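Local coordinates for Alpha/beta hydrolase fold-3 domain-containing protein (Enterococcus faecalis, PDB 2QRU), which is of unknown function but has an alpha/beta hydrolase fold and is probably a hydrolase, at residues 57-62 against 123-128; 249-254 against 261-266; 224-229 against 239-244. All coordinates share one frame; numbering follows the deposited sequence.

In the fold
All three contacts belong to one alpha/beta hydrolase fold, a mixed central sheet with helices packed against it, and follow one another along the chain in the order contact 1, contact 3, contact 2. Contact 1 joins the start of strand 59-64 to the residues leading into strand 127-130; its centre lies about 18 Å from that of contact 2 and about 20 Å from that of contact 3, without touching either. Contacts 2 and 3, with centres about 13 Å apart, do touch: Val-244 of edge strand 240-244 packs on Phe-251, and Lys-242 on Leu-263 of helix 258-272. Contact 2 contains His-249, probably the histidine of a Ser-His-Asp triad, so these two contacts border the likely active site.

Contact 1: residues 57-62 against 123-128; sequences NGYTVL and TPQFLV
Gln-125 and Phe-126 meet Tyr-59 at one end of the central sheet of the alpha/beta hydrolase fold, where strands 59-64 and 127-130 are separated by strands 28-33 and 98-103. The backbones stay far apart, so long side chains make the contact. Along 123-128, Gln-125 comes first. Its chain is extended, with CG anti to the backbone N (chi1 -174°), and carries OE1 to the edge of the tyrosine ring, 3.6 Å from Tyr-59 OH. The amide and ring planes are 61° apart, and the two side chains run at about a right angle. Phe-126 follows and approaches Tyr-59 from the opposite direction. The two rings form an offset edge-to-face pair, the rim of the phenylalanine directed at one face of the tyrosine, with centroids 5.2 Å apart and planes at 78°. Both rings are buried and also touch Arg-274, and the pair bridges the gap left by two intervening strands, resting on Val-30 of the first. On the tyrosine side, Gly-58, at positive phi, is the C-prime residue of the Schellman motif closing helix 48-55, and the strand starts directly after it. The closest approach is Phe-126 CE2 to Tyr-59 CE1, 3.5 Å.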
loop_
_atom_site.group_PDB
_atom_site.type_symbol
_atom_site.label_atom_id
_atom_site.label_comp_id
_atom_site.label_asym_id
_atom_site.label_seq_id
_atom_site.Cartn_x
_atom_site.Cartn_y
_atom_site.Cartn_z
ATOM N N ASN A 57 -13.498 -14.905 2.827
ATOM C CA ASN A 57 -12.713 -15.576 3.861
ATOM C C ASN A 57 -12.942 -15.003 5.258
ATOM O O ASN A 57 -12.221 -15.320 6.211
ATOM C CB ASN A 57 -11.240 -15.574 3.471
ATOM C CG ASN A 57 -10.923 -16.658 2.467
ATOM O OD1 ASN A 57 -11.115 -17.855 2.748
ATOM N ND2 ASN A 57 -10.501 -16.259 1.276
ATOM N N GLY A 58 -13.976 -14.168 5.376
ATOM C CA GLY A 58 -14.403 -13.691 6.695
ATOM C C GLY A 58 -13.729 -12.425 7.173
ATOM O O GLY A 58 -13.794 -12.111 8.359
ATOM N N TYR A 59 -13.111 -11.676 6.259
ATOM C CA TYR A 59 -12.498 -10.392 6.602
ATOM C C TYR A 59 -13.289 -9.230 6.004
ATOM O O TYR A 59 -13.403 -9.109 4.792
ATOM C CB TYR A 59 -11.040 -10.341 6.083
ATOM C CG TYR A 59 -10.183 -11.405 6.704
ATOM C CD1 TYR A 59 -9.614 -11.215 7.967
ATOM C CD2 TYR A 59 -9.998 -12.633 6.070
ATOM C CE1 TYR A 59 -8.858 -12.217 8.587
ATOM C CE2 TYR A 59 -9.227 -13.643 6.671
ATOM C CZ TYR A 59 -8.652 -13.423 7.922
ATOM O OH TYR A 59 -7.913 -14.428 8.499
ATOM N N THR A 60 -13.818 -8.385 6.872
ATOM C CA THR A 60 -14.363 -7.096 6.474
ATOM C C THR A 60 -13.194 -6.226 5.992
ATOM O O THR A 60 -12.199 -6.061 6.698
ATOM C CB THR A 60 -15.089 -6.423 7.663
ATOM O OG1 THR A 60 -16.303 -7.143 7.949
ATOM C CG2 THR A 60 -15.428 -4.957 7.356
ATOM N N VAL A 61 -13.323 -5.667 4.784
ATOM C CA VAL A 61 -12.239 -4.865 4.216
ATOM C C VAL A 61 -12.445 -3.394 4.559
ATOM O O VAL A 61 -13.538 -2.848 4.379
ATOM C CB VAL A 61 -12.136 -5.058 2.683
ATOM C CG1 VAL A 61 -11.050 -4.156 2.112
ATOM C CG2 VAL A 61 -11.818 -6.526 2.344
ATOM N N LEU A 62 -11.376 -2.780 5.053
ATOM C CA LEU A 62 -11.379 -1.348 5.387
ATOM C C LEU A 62 -10.361 -0.684 4.461
ATOM O O LEU A 62 -9.164 -0.768 4.706
ATOM C CB LEU A 62 -10.999 -1.148 6.865
ATOM C CG LEU A 62 -11.854 -1.961 7.850
ATOM C CD1 LEU A 62 -11.317 -1.881 9.256
ATOM C CD2 LEU A 62 -13.329 -1.524 7.796
ATOM N N THR A 123 -0.335 -5.396 17.018
ATOM C CA THR A 123 0.296 -6.181 15.963
ATOM C C THR A 123 -0.745 -6.806 14.997
ATOM O O THR A 123 -1.698 -7.446 15.441
ATOM C CB THR A 123 1.153 -7.291 16.570
ATOM O OG1 THR A 123 2.032 -6.733 17.565
ATOM C CG2 THR A 123 1.952 -7.980 15.483
ATOM N N PRO A 124 -0.563 -6.610 13.679
ATOM C CA PRO A 124 -1.449 -7.283 12.714
ATOM C C PRO A 124 -1.310 -8.796 12.851
ATOM O O PRO A 124 -0.248 -9.272 13.258
ATOM C CB PRO A 124 -0.883 -6.857 11.348
ATOM C CG PRO A 124 -0.133 -5.527 11.656
ATOM C CD PRO A 124 0.466 -5.784 13.018
ATOM N N GLN A 125 -2.367 -9.534 12.500
ATOM C CA GLN A 125 -2.328 -10.990 12.486
ATOM C C GLN A 125 -1.489 -11.484 11.308
ATOM O O GLN A 125 -0.839 -12.535 11.402
ATOM C CB GLN A 125 -3.759 -11.581 12.404
ATOM C CG GLN A 125 -3.811 -13.121 12.540
ATOM C CD GLN A 125 -5.179 -13.750 12.161
ATOM O OE1 GLN A 125 -5.908 -13.257 11.278
ATOM N NE2 GLN A 125 -5.506 -14.872 12.809
ATOM N N PHE A 126 -1.569 -10.749 10.188
ATOM C CA PHE A 126 -0.861 -11.108 8.965
ATOM C C PHE A 126 -0.787 -9.914 8.034
ATOM O O PHE A 126 -1.493 -8.899 8.233
ATOM C CB PHE A 126 -1.572 -12.266 8.266
ATOM C CG PHE A 126 -2.972 -11.920 7.818
ATOM C CD1 PHE A 126 -3.205 -11.321 6.559
ATOM C CD2 PHE A 126 -4.053 -12.225 8.641
ATOM C CE1 PHE A 126 -4.527 -10.992 6.145
ATOM C CE2 PHE A 126 -5.348 -11.910 8.263
ATOM C CZ PHE A 126 -5.600 -11.292 7.006
ATOM N N LEU A 127 0.033 -10.063 7.010
ATOM C CA LEU A 127 0.309 -8.983 6.059
ATOM C C LEU A 127 0.214 -9.517 4.635
ATOM O O LEU A 127 0.583 -10.692 4.419
ATOM C CB LEU A 127 1.724 -8.463 6.271
ATOM C CG LEU A 127 2.138 -8.006 7.697
ATOM C CD1 LEU A 127 3.634 -7.702 7.694
ATOM C CD2 LEU A 127 1.271 -6.763 8.052
ATOM N N VAL A 128 -0.259 -8.719 3.676
ATOM C CA VAL A 128 -0.274 -9.169 2.280
ATOM C C VAL A 128 0.360 -8.037 1.475
ATOM O O VAL A 128 -0.122 -6.903 1.481
ATOM C CB VAL A 128 -1.734 -9.463 1.793
ATOM C CG1 VAL A 128 -1.735 -9.856 0.303
ATOM C CG2 VAL A 128 -2.406 -10.550 2.667
#

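Contact 2: residues 249-254 against 261-266; sequences HDFLKQ and ITLFEQ. With PO4 (phosphate ion), chain B.
The Phe-264 ring receives Leu-252 at its edge: methyl CD2 lies near the ring plane, 3.6 Å from Phe-264 CZ, and the two side chains cross at about a right angle. At the Phe-251 ring, Leu-263 CD2 arrives obliquely, 3.3 Å from CE1 and 3.6 Å from CZ of Phe-251, a tight apolar contact. Leu-263 holds CG anti to its backbone N (chi1 178°), which carries this methyl off the helix toward the ring. The third flat group, His-249, has a phosphate at its edge, probably from the crystallisation liquor. His-249 NE2 donates to phosphate O1 over 3.0 Å with a bent angle of 137° at the hydrogen; a second bond, to O3, is weak. NE2 is also hydrogen-bonded to Ser-104 OG and ND1 to Asp-221, an arrangement consistent with the catalytic triad of the alpha/beta hydrolases. Backbone N atoms of Gly-36, Gly-37 and Ala-105 bind the same phosphate, consistent with an anion held where the oxyanion hole of this fold would lie. Beyond the histidine and Asp-250, the short 3-10 segment 251-253 rests on helix 258-272 through Phe-251 and Leu-252. Around this pairing, Phe-251 and Leu-263 pack on strands 213-218 and 240-244, while Leu-252 and Phe-264 both reach Leu-50 of helix 48-55.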
loop_
_atom_site.group_PDB
_atom_site.type_symbol
_atom_site.label_atom_id
_atom_site.label_comp_id
_atom_site.label_asym_id
_atom_site.label_seq_id
_atom_site.Cartn_x
_atom_site.Cartn_y
_atom_site.Cartn_z
ATOM N N HIS A 249 4.619 -4.037 -13.471
ATOM C CA HIS A 249 4.513 -3.705 -12.047
ATOM C C HIS A 249 3.124 -3.912 -11.420
ATOM O O HIS A 249 2.953 -4.729 -10.483
ATOM C CB HIS A 249 4.976 -2.249 -11.856
ATOM C CG HIS A 249 4.794 -1.715 -10.464
ATOM N ND1 HIS A 249 5.434 -2.252 -9.371
ATOM C CD2 HIS A 249 4.059 -0.675 -9.997
ATOM C CE1 HIS A 249 5.105 -1.568 -8.291
ATOM N NE2 HIS A 249 4.265 -0.610 -8.644
ATOM N N ASP A 250 2.131 -3.159 -11.907
ATOM C CA ASP A 250 0.884 -3.038 -11.148
ATOM C C ASP A 250 -0.110 -4.083 -11.579
ATOM O O ASP A 250 -1.185 -3.754 -12.099
ATOM C CB ASP A 250 0.285 -1.625 -11.297
ATOM C CG ASP A 250 -0.841 -1.351 -10.296
ATOM O OD1 ASP A 250 -0.928 -1.991 -9.213
ATOM O OD2 ASP A 250 -1.658 -0.465 -10.588
ATOM N N PHE A 251 0.231 -5.355 -11.385
ATOM C CA PHE A 251 -0.601 -6.383 -12.043
ATOM C C PHE A 251 -1.994 -6.595 -11.431
ATOM O O PHE A 251 -2.820 -7.321 -12.023
ATOM C CB PHE A 251 0.147 -7.702 -12.246
ATOM C CG PHE A 251 0.621 -8.342 -10.961
ATOM C CD1 PHE A 251 -0.291 -9.004 -10.167
ATOM C CD2 PHE A 251 1.976 -8.294 -10.578
ATOM C CE1 PHE A 251 0.129 -9.634 -8.970
ATOM C CE2 PHE A 251 2.389 -8.941 -9.405
ATOM C CZ PHE A 251 1.471 -9.603 -8.622
ATOM N N LEU A 252 -2.290 -5.925 -10.297
ATOM C CA LEU A 252 -3.695 -5.892 -9.809
ATOM C C LEU A 252 -4.661 -5.174 -10.786
ATOM O O LEU A 252 -5.890 -5.309 -10.667
ATOM C CB LEU A 252 -3.813 -5.297 -8.401
ATOM C CG LEU A 252 -3.252 -6.144 -7.241
ATOM C CD1 LEU A 252 -3.326 -5.286 -6.040
ATOM C CD2 LEU A 252 -4.130 -7.345 -7.064
ATOM N N LYS A 253 -4.113 -4.446 -11.757
ATOM C CA LYS A 253 -4.939 -3.863 -12.837
ATOM C C LYS A 253 -5.468 -4.921 -13.799
ATOM O O LYS A 253 -6.439 -4.669 -14.556
ATOM C CB LYS A 253 -4.137 -2.838 -13.620
ATOM C CG LYS A 253 -3.821 -1.579 -12.852
ATOM C CD LYS A 253 -3.232 -0.540 -13.773
ATOM C CE LYS A 253 -1.918 -1.023 -14.390
ATOM N NZ LYS A 253 -1.281 0.052 -15.192
ATOM N N GLN A 254 -4.836 -6.099 -13.777
ATOM C CA GLN A 254 -5.177 -7.189 -14.722
ATOM C C GLN A 254 -5.587 -8.473 -14.022
ATOM O O GLN A 254 -4.957 -9.523 -14.211
ATOM C CB GLN A 254 -4.007 -7.563 -15.642
ATOM C CG GLN A 254 -3.294 -6.478 -16.353
ATOM C CD GLN A 254 -1.944 -6.979 -16.871
ATOM O OE1 GLN A 254 -0.897 -6.410 -16.555
ATOM N NE2 GLN A 254 -1.968 -8.067 -17.638
ATOM N N ILE A 261 -4.844 -14.845 -11.897
ATOM C CA ILE A 261 -5.864 -15.777 -11.395
ATOM C C ILE A 261 -5.210 -16.868 -10.559
ATOM O O ILE A 261 -5.680 -17.166 -9.451
ATOM C CB ILE A 261 -6.750 -16.348 -12.517
ATOM C CG1 ILE A 261 -7.662 -15.240 -13.024
ATOM C CG2 ILE A 261 -7.613 -17.517 -11.965
ATOM C CD1 ILE A 261 -8.374 -15.569 -14.324
ATOM N N THR A 262 -4.108 -17.432 -11.053
ATOM C CA THR A 262 -3.375 -18.445 -10.288
ATOM C C THR A 262 -2.823 -17.908 -8.956
ATOM O O THR A 262 -2.950 -18.539 -7.904
ATOM C CB THR A 262 -2.248 -19.070 -11.116
ATOM O OG1 THR A 262 -2.825 -19.755 -12.232
ATOM C CG2 THR A 262 -1.483 -20.106 -10.280
ATOM N N LEU A 263 -2.231 -16.731 -9.014
ATOM C CA LEU A 263 -1.741 -16.086 -7.817
ATOM C C LEU A 263 -2.886 -15.876 -6.802
ATOM O O LEU A 263 -2.698 -16.120 -5.597
ATOM C CB LEU A 263 -1.102 -14.764 -8.207
ATOM C CG LEU A 263 -0.592 -13.952 -7.034
ATOM C CD1 LEU A 263 0.645 -14.626 -6.387
ATOM C CD2 LEU A 263 -0.297 -12.623 -7.627
ATOM N N PHE A 264 -4.070 -15.463 -7.269
ATOM C CA PHE A 264 -5.190 -15.288 -6.318
ATOM C C PHE A 264 -5.611 -16.611 -5.657
ATOM O O PHE A 264 -5.960 -16.631 -4.453
ATOM C CB PHE A 264 -6.375 -14.626 -6.996
ATOM C CG PHE A 264 -6.294 -13.134 -6.999
ATOM C CD1 PHE A 264 -5.069 -12.474 -7.151
ATOM C CD2 PHE A 264 -7.429 -12.382 -6.804
ATOM C CE1 PHE A 264 -5.005 -11.085 -7.159
ATOM C CE2 PHE A 264 -7.358 -10.974 -6.796
ATOM C CZ PHE A 264 -6.153 -10.349 -7.005
ATOM N N GLU A 265 -5.513 -17.709 -6.391
ATOM C CA GLU A 265 -5.780 -19.039 -5.805
ATOM C C GLU A 265 -4.771 -19.319 -4.680
ATOM O O GLU A 265 -5.143 -19.837 -3.629
ATOM C CB GLU A 265 -5.708 -20.149 -6.856
ATOM C CG GLU A 265 -6.762 -20.018 -7.911
ATOM C CD GLU A 265 -6.574 -21.006 -9.052
ATOM O OE1 GLU A 265 -5.538 -21.724 -9.084
ATOM O OE2 GLU A 265 -7.476 -21.043 -9.925
ATOM N N GLN A 266 -3.507 -18.978 -4.923
ATOM C CA GLN A 266 -2.426 -19.138 -3.923
ATOM C C GLN A 266 -2.687 -18.301 -2.682
ATOM O O GLN A 266 -2.572 -18.797 -1.539
ATOM C CB GLN A 266 -1.055 -18.824 -4.521
ATOM C CG GLN A 266 -0.600 -19.897 -5.523
ATOM C CD GLN A 266 0.549 -19.441 -6.418
ATOM O OE1 GLN A 266 0.891 -18.261 -6.491
ATOM N NE2 GLN A 266 1.114 -20.392 -7.153
HETATM P P PO4 B . 2.568 2.611 -7.465
HETATM O O1 PO4 B . 4.012 2.162 -7.636
HETATM O O2 PO4 B . 2.354 3.839 -8.341
HETATM O O3 PO4 B . 1.596 1.554 -7.998
HETATM O O4 PO4 B . 2.321 2.868 -5.988
#

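Contact 3: residues 224-229 against 239-244; sequences VPFRYS and STFKAV
Phe-241 reaches from edge strand 240-244 to Phe-226 and Ser-229 at the start of helix 227-235, within the beta-alpha-beta crossover 213-218, 227-235, 240-244 of the alpha/beta hydrolase fold. Its CB points toward the helix segment, and CG stands anti to the backbone N (chi1 168°), which sends the ring out from the strand. From CG, 4.1 Å from Ser-229 O, the ring runs along the first turn of the helix. CD1 is the atom nearest that carbonyl, with Phe-241 CD1 to Ser-229 O at 3.4 Å, an oblique approach to the ring. Next along this side, CE1 rests on the serine methylene, Ser-229 CB lying 3.8 Å away. The tip, CZ, then meets the second aromatic ring. The two phenylalanine side chains cross at about a right angle, and Phe-226 CD2 lies at the edge of the Phe-241 ring, near its plane. The Phe-241 ring leans along its own strand, with the backbone N of Ala-243 over one face, offset toward the rim.

The serine is gripped by other strands of the sheet: its OG is hydrogen-bonded to Asn-129 and its carbonyl O to Ser-215 OG. The carbonyl beside the Phe-241 ring therefore has its polar partner on strand 213-218. Phe-226 and Ser-229 both lie against Ala-217 of that strand, which places the crossover helix over the sheet. Lys-230, next after Ser-229, and Arg-234, about one turn further along helix 227-235, also touch the Phe-241 side chain. Phe-226 also reaches Ala-243, two residues on from Phe-241, whose CB lies at the edge of the Phe-226 ring, 4.5 Å from Phe-226 CE2.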
loop_
_atom_site.group_PDB
_atom_site.type_symbol
_atom_site.label_atom_id
_atom_site.label_comp_id
_atom_site.label_asym_id
_atom_site.label_seq_id
_atom_site.Cartn_x
_atom_site.Cartn_y
_atom_site.Cartn_z
ATOM N N VAL A 224 9.573 -1.114 -9.258
ATOM C CA VAL A 224 10.153 -1.508 -7.978
ATOM C C VAL A 224 10.907 -2.827 -8.202
ATOM O O VAL A 224 10.301 -3.787 -8.699
ATOM C CB VAL A 224 9.023 -1.765 -6.922
ATOM C CG1 VAL A 224 9.608 -2.244 -5.578
ATOM C CG2 VAL A 224 8.114 -0.529 -6.757
ATOM N N PRO A 225 12.216 -2.883 -7.867
ATOM C CA PRO A 225 12.951 -4.137 -8.055
ATOM C C PRO A 225 12.283 -5.247 -7.240
ATOM O O PRO A 225 12.016 -5.064 -6.041
ATOM C CB PRO A 225 14.369 -3.811 -7.546
ATOM C CG PRO A 225 14.450 -2.302 -7.601
ATOM C CD PRO A 225 13.088 -1.799 -7.351
ATOM N N PHE A 226 11.998 -6.389 -7.875
ATOM C CA PHE A 226 11.235 -7.420 -7.143
ATOM C C PHE A 226 12.021 -8.118 -6.038
ATOM O O PHE A 226 11.435 -8.842 -5.218
ATOM C CB PHE A 226 10.459 -8.378 -8.086
ATOM C CG PHE A 226 11.237 -9.571 -8.600
ATOM C CD1 PHE A 226 12.532 -9.447 -9.126
ATOM C CD2 PHE A 226 10.625 -10.818 -8.612
ATOM C CE1 PHE A 226 13.184 -10.594 -9.648
ATOM C CE2 PHE A 226 11.252 -11.960 -9.157
ATOM C CZ PHE A 226 12.531 -11.843 -9.641
ATOM N N ARG A 227 13.326 -7.805 -5.942
ATOM C CA ARG A 227 14.080 -8.255 -4.760
ATOM C C ARG A 227 13.403 -7.781 -3.461
ATOM O O ARG A 227 13.568 -8.400 -2.380
ATOM C CB ARG A 227 15.534 -7.783 -4.816
ATOM C CG ARG A 227 15.681 -6.250 -4.820
ATOM C CD ARG A 227 17.154 -5.807 -4.572
ATOM N NE ARG A 227 17.249 -4.341 -4.574
ATOM C CZ ARG A 227 17.015 -3.557 -3.504
ATOM N NH1 ARG A 227 16.693 -4.087 -2.301
ATOM N NH2 ARG A 227 17.127 -2.223 -3.626
ATOM N N TYR A 228 12.697 -6.648 -3.517
ATOM C CA TYR A 228 12.046 -6.178 -2.277
ATOM C C TYR A 228 10.998 -7.177 -1.800
ATOM O O TYR A 228 10.926 -7.494 -0.609
ATOM C CB TYR A 228 11.364 -4.836 -2.497
ATOM C CG TYR A 228 12.373 -3.685 -2.424
ATOM C CD1 TYR A 228 12.881 -3.249 -1.199
ATOM C CD2 TYR A 228 12.810 -3.069 -3.584
ATOM C CE1 TYR A 228 13.832 -2.185 -1.120
ATOM C CE2 TYR A 228 13.758 -1.984 -3.517
ATOM C CZ TYR A 228 14.259 -1.566 -2.278
ATOM O OH TYR A 228 15.181 -0.493 -2.234
ATOM N N SER A 229 10.149 -7.609 -2.738
ATOM C CA SER A 229 9.117 -8.565 -2.351
ATOM C C SER A 229 9.703 -9.922 -1.974
ATOM O O SER A 229 9.131 -10.624 -1.154
ATOM C CB SER A 229 8.039 -8.670 -3.442
ATOM O OG SER A 229 7.294 -7.459 -3.491
ATOM N N SER A 239 6.653 -16.731 6.298
ATOM C CA SER A 239 6.093 -15.978 5.176
ATOM C C SER A 239 6.306 -16.700 3.855
ATOM O O SER A 239 7.027 -17.727 3.775
ATOM C CB SER A 239 6.660 -14.529 5.165
ATOM O OG SER A 239 6.246 -13.829 6.354
ATOM N N THR A 240 5.578 -16.228 2.843
ATOM C CA THR A 240 5.565 -16.840 1.526
ATOM C C THR A 240 5.851 -15.759 0.478
ATOM O O THR A 240 5.307 -14.649 0.557
ATOM C CB THR A 240 4.143 -17.436 1.268
ATOM O OG1 THR A 240 3.916 -18.525 2.183
ATOM C CG2 THR A 240 4.017 -17.940 -0.147
ATOM N N PHE A 241 6.712 -16.089 -0.491
ATOM C CA PHE A 241 6.910 -15.228 -1.667
ATOM C C PHE A 241 6.486 -16.007 -2.909
ATOM O O PHE A 241 6.963 -17.145 -3.143
ATOM C CB PHE A 241 8.354 -14.801 -1.832
ATOM C CG PHE A 241 8.624 -14.163 -3.158
ATOM C CD1 PHE A 241 8.112 -12.895 -3.438
ATOM C CD2 PHE A 241 9.399 -14.818 -4.126
ATOM C CE1 PHE A 241 8.331 -12.283 -4.703
ATOM C CE2 PHE A 241 9.628 -14.206 -5.406
ATOM C CZ PHE A 241 9.085 -12.944 -5.678
ATOM N N LYS A 242 5.590 -15.412 -3.685
ATOM C CA LYS A 242 5.139 -15.999 -4.941
ATOM C C LYS A 242 5.452 -15.041 -6.067
ATOM O O LYS A 242 4.923 -13.940 -6.111
ATOM C CB LYS A 242 3.622 -16.317 -4.912
ATOM C CG LYS A 242 3.186 -17.337 -3.846
ATOM C CD LYS A 242 3.866 -18.643 -4.105
ATOM C CE LYS A 242 3.250 -19.755 -3.292
ATOM N NZ LYS A 242 3.598 -21.054 -3.936
ATOM N N ALA A 243 6.345 -15.433 -6.963
ATOM C CA ALA A 243 6.636 -14.595 -8.123
ATOM C C ALA A 243 5.531 -14.738 -9.160
ATOM O O ALA A 243 4.900 -15.802 -9.278
ATOM C CB ALA A 243 7.957 -14.991 -8.746
ATOM N N VAL A 244 5.307 -13.683 -9.931
ATOM C CA VAL A 244 4.678 -13.854 -11.241
ATOM C C VAL A 244 5.712 -13.400 -12.259
ATOM O O VAL A 244 6.661 -12.677 -11.915
ATOM C CB VAL A 244 3.336 -13.102 -11.381
ATOM C CG1 VAL A 244 2.347 -13.531 -10.285
ATOM C CG2 VAL A 244 3.536 -11.618 -11.346
#